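PDB 2D81: PHB depolymerase from Penicillium funiculosum, which hydrolyses the ester bonds of polyhydroxybutyrate, a bacterial storage polyester, and has a circularly permuted alpha/beta-hydrolase fold. Local coordinates for residues A144-C149 against I242-Y247. Numbering follows the deposited sequence.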
loop_
_atom_site.group_PDB
_atom_site.type_symbol
_atom_site.label_atom_id
_atom_site.label_comp_id
_atom_site.label_asym_id
_atom_site.label_seq_id
_atom_site.Cartn_x
_atom_site.Cartn_y
_atom_site.Cartn_z
ATOM N N ALA A 144 -11.081 -5.005 -17.046
ATOM C CA ALA A 144 -12.521 -5.250 -17.055
ATOM C C ALA A 144 -13.250 -4.368 -16.045
ATOM O O ALA A 144 -12.979 -4.425 -14.851
ATOM C CB ALA A 144 -12.798 -6.721 -16.755
ATOM N N GLY A 145 -14.179 -3.550 -16.534
ATOM C CA GLY A 145 -15.010 -2.761 -15.642
ATOM C C GLY A 145 -14.370 -1.483 -15.125
ATOM O O GLY A 145 -14.947 -0.800 -14.273
ATOM N N ASP A 146 -13.185 -1.153 -15.633
ATOM C CA ASP A 146 -12.488 0.068 -15.230
ATOM C C ASP A 146 -13.371 1.296 -15.424
ATOM O O ASP A 146 -14.132 1.374 -16.387
ATOM C CB ASP A 146 -11.207 0.263 -16.050
ATOM C CG ASP A 146 -10.020 -0.519 -15.503
ATOM O OD1 ASP A 146 -8.887 -0.248 -15.955
ATOM O OD2 ASP A 146 -10.208 -1.396 -14.633
ATOM N N ASN A 147 -13.255 2.258 -14.515
ATOM C CA ASN A 147 -13.853 3.571 -14.720
ATOM C C ASN A 147 -12.901 4.445 -15.526
ATOM O O ASN A 147 -11.703 4.167 -15.607
ATOM C CB ASN A 147 -14.144 4.246 -13.378
ATOM C CG ASN A 147 -12.927 4.290 -12.478
ATOM O OD1 ASN A 147 -12.470 3.255 -11.993
ATOM N ND2 ASN A 147 -12.388 5.488 -12.256
ATOM N N SER A 148 -13.436 5.509 -16.114
ATOM C CA SER A 148 -12.617 6.459 -16.853
ATOM C C SER A 148 -11.603 7.098 -15.915
ATOM O O SER A 148 -11.905 7.356 -14.750
ATOM C CB SER A 148 -13.499 7.547 -17.470
ATOM O OG SER A 148 -12.708 8.572 -18.046
ATOM N N CYS A 149 -10.400 7.355 -16.419
ATOM C CA CYS A 149 -9.387 8.011 -15.602
ATOM C C CYS A 149 -9.758 9.474 -15.359
ATOM O O CYS A 149 -9.075 10.173 -14.612
ATOM C CB CYS A 149 -8.006 7.928 -16.268
ATOM S SG CYS A 149 -6.665 8.549 -15.193
ATOM N N ILE A 242 -6.926 -7.075 -7.701
ATOM C CA ILE A 242 -5.879 -8.066 -7.903
ATOM C C ILE A 242 -5.508 -8.194 -9.378
ATOM O O ILE A 242 -4.335 -8.365 -9.716
ATOM C CB ILE A 242 -6.327 -9.442 -7.358
ATOM C CG1 ILE A 242 -6.477 -9.355 -5.836
ATOM C CG2 ILE A 242 -5.318 -10.524 -7.746
ATOM C CD1 ILE A 242 -7.236 -10.509 -5.222
ATOM N N GLN A 243 -6.502 -8.098 -10.254
ATOM C CA GLN A 243 -6.290 -8.366 -11.674
ATOM C C GLN A 243 -6.093 -7.121 -12.533
ATOM O O GLN A 243 -5.327 -7.148 -13.498
ATOM C CB GLN A 243 -7.459 -9.174 -12.237
ATOM C CG GLN A 243 -7.622 -10.549 -11.616
ATOM C CD GLN A 243 -8.757 -11.329 -12.243
ATOM O OE1 GLN A 243 -9.900 -10.872 -12.268
ATOM N NE2 GLN A 243 -8.448 -12.515 -12.755
ATOM N N ASN A 244 -6.784 -6.039 -12.191
ATOM C CA ASN A 244 -6.842 -4.864 -13.061
ATOM C C ASN A 244 -5.735 -3.833 -12.821
ATOM O O ASN A 244 -5.585 -2.900 -13.608
ATOM C CB ASN A 244 -8.202 -4.171 -12.916
ATOM C CG ASN A 244 -9.325 -4.912 -13.622
ATOM O OD1 ASN A 244 -9.302 -6.135 -13.748
ATOM N ND2 ASN A 244 -10.328 -4.167 -14.070
ATOM N N THR A 245 -4.968 -3.993 -11.745
ATOM C CA THR A 245 -3.964 -2.996 -11.388
ATOM C C THR A 245 -2.653 -3.183 -12.140
ATOM O O THR A 245 -1.905 -2.228 -12.338
ATOM C CB THR A 245 -3.661 -3.007 -9.880
ATOM O OG1 THR A 245 -3.384 -4.348 -9.458
ATOM C CG2 THR A 245 -4.844 -2.450 -9.096
ATOM N N GLY A 246 -2.367 -4.417 -12.542
ATOM C CA GLY A 246 -1.189 -4.653 -13.360
ATOM C C GLY A 246 0.082 -5.050 -12.625
ATOM O O GLY A 246 1.126 -5.209 -13.256
ATOM N N TYR A 247 0.015 -5.214 -11.306
ATOM C CA TYR A 247 1.187 -5.670 -10.556
ATOM C C TYR A 247 1.640 -7.039 -11.041
ATOM O O TYR A 247 2.838 -7.292 -11.195
ATOM C CB TYR A 247 0.894 -5.779 -9.057
ATOM C CG TYR A 247 0.684 -4.471 -8.333
ATOM C CD1 TYR A 247 -0.588 -3.933 -8.182
ATOM C CD2 TYR A 247 1.761 -3.792 -7.758
ATOM C CE1 TYR A 247 -0.792 -2.754 -7.471
ATOM C CE2 TYR A 247 1.571 -2.611 -7.050
ATOM C CZ TYR A 247 0.290 -2.100 -6.907
ATOM O OH TYR A 247 0.089 -0.945 -6.194
HETATM O O HOH W 1 -9.328 -7.377 -16.987
HETATM O O HOH W 2 -6.729 -1.620 -15.767
#
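The side-chain amide nitrogen of N244 spends both its hydrogens on the loop 144-149. One goes to the backbone of A144, ND2 lying 2.8 Å from A144 O, above the carbonyl plane and not on a lone pair. The other meets the carboxylate of D146, with D146 OD2 also 2.8 Å from N244 ND2, on the syn side but well out of the carboxylate plane; this bond is moderately bent at 152°. A144 O lies in the plane of the N244 amide, D146 OD2 is tilted a little out of it, and the carboxylate plane is turned 60° from the amide. The first torsion of N244, with CG anti to its own carbonyl carbon (chi1 -75°), carries the amide from the helix end across to the loop. Asparagine suits this place because one short side chain offers two N-H groups to two acceptors.

Water reinforces the link: one molecule lies 2.6 Å from D146 OD1 and 2.8 Å from N244 O, and another accepts from A144 N and reaches N244 OD1 weakly. Aspartate suits D146 because its second oxygen is left for that first water. G145, with positive phi, lets the loop turn between the two acceptors. Farther out, I157 of strand 157-159 touches the side chains of both D146 and N244; bonds from N147 to I157 and S158 tie the loop to that strand, and the disulfide C149–C160 fastens it to the residue just after. A leucine in place of N244 would probably leave A144 O and D146 OD2 without their shared donor. The contact therefore joins loop to helix end by polar pairing, with a neutral amide probably easing the negative charge of D146.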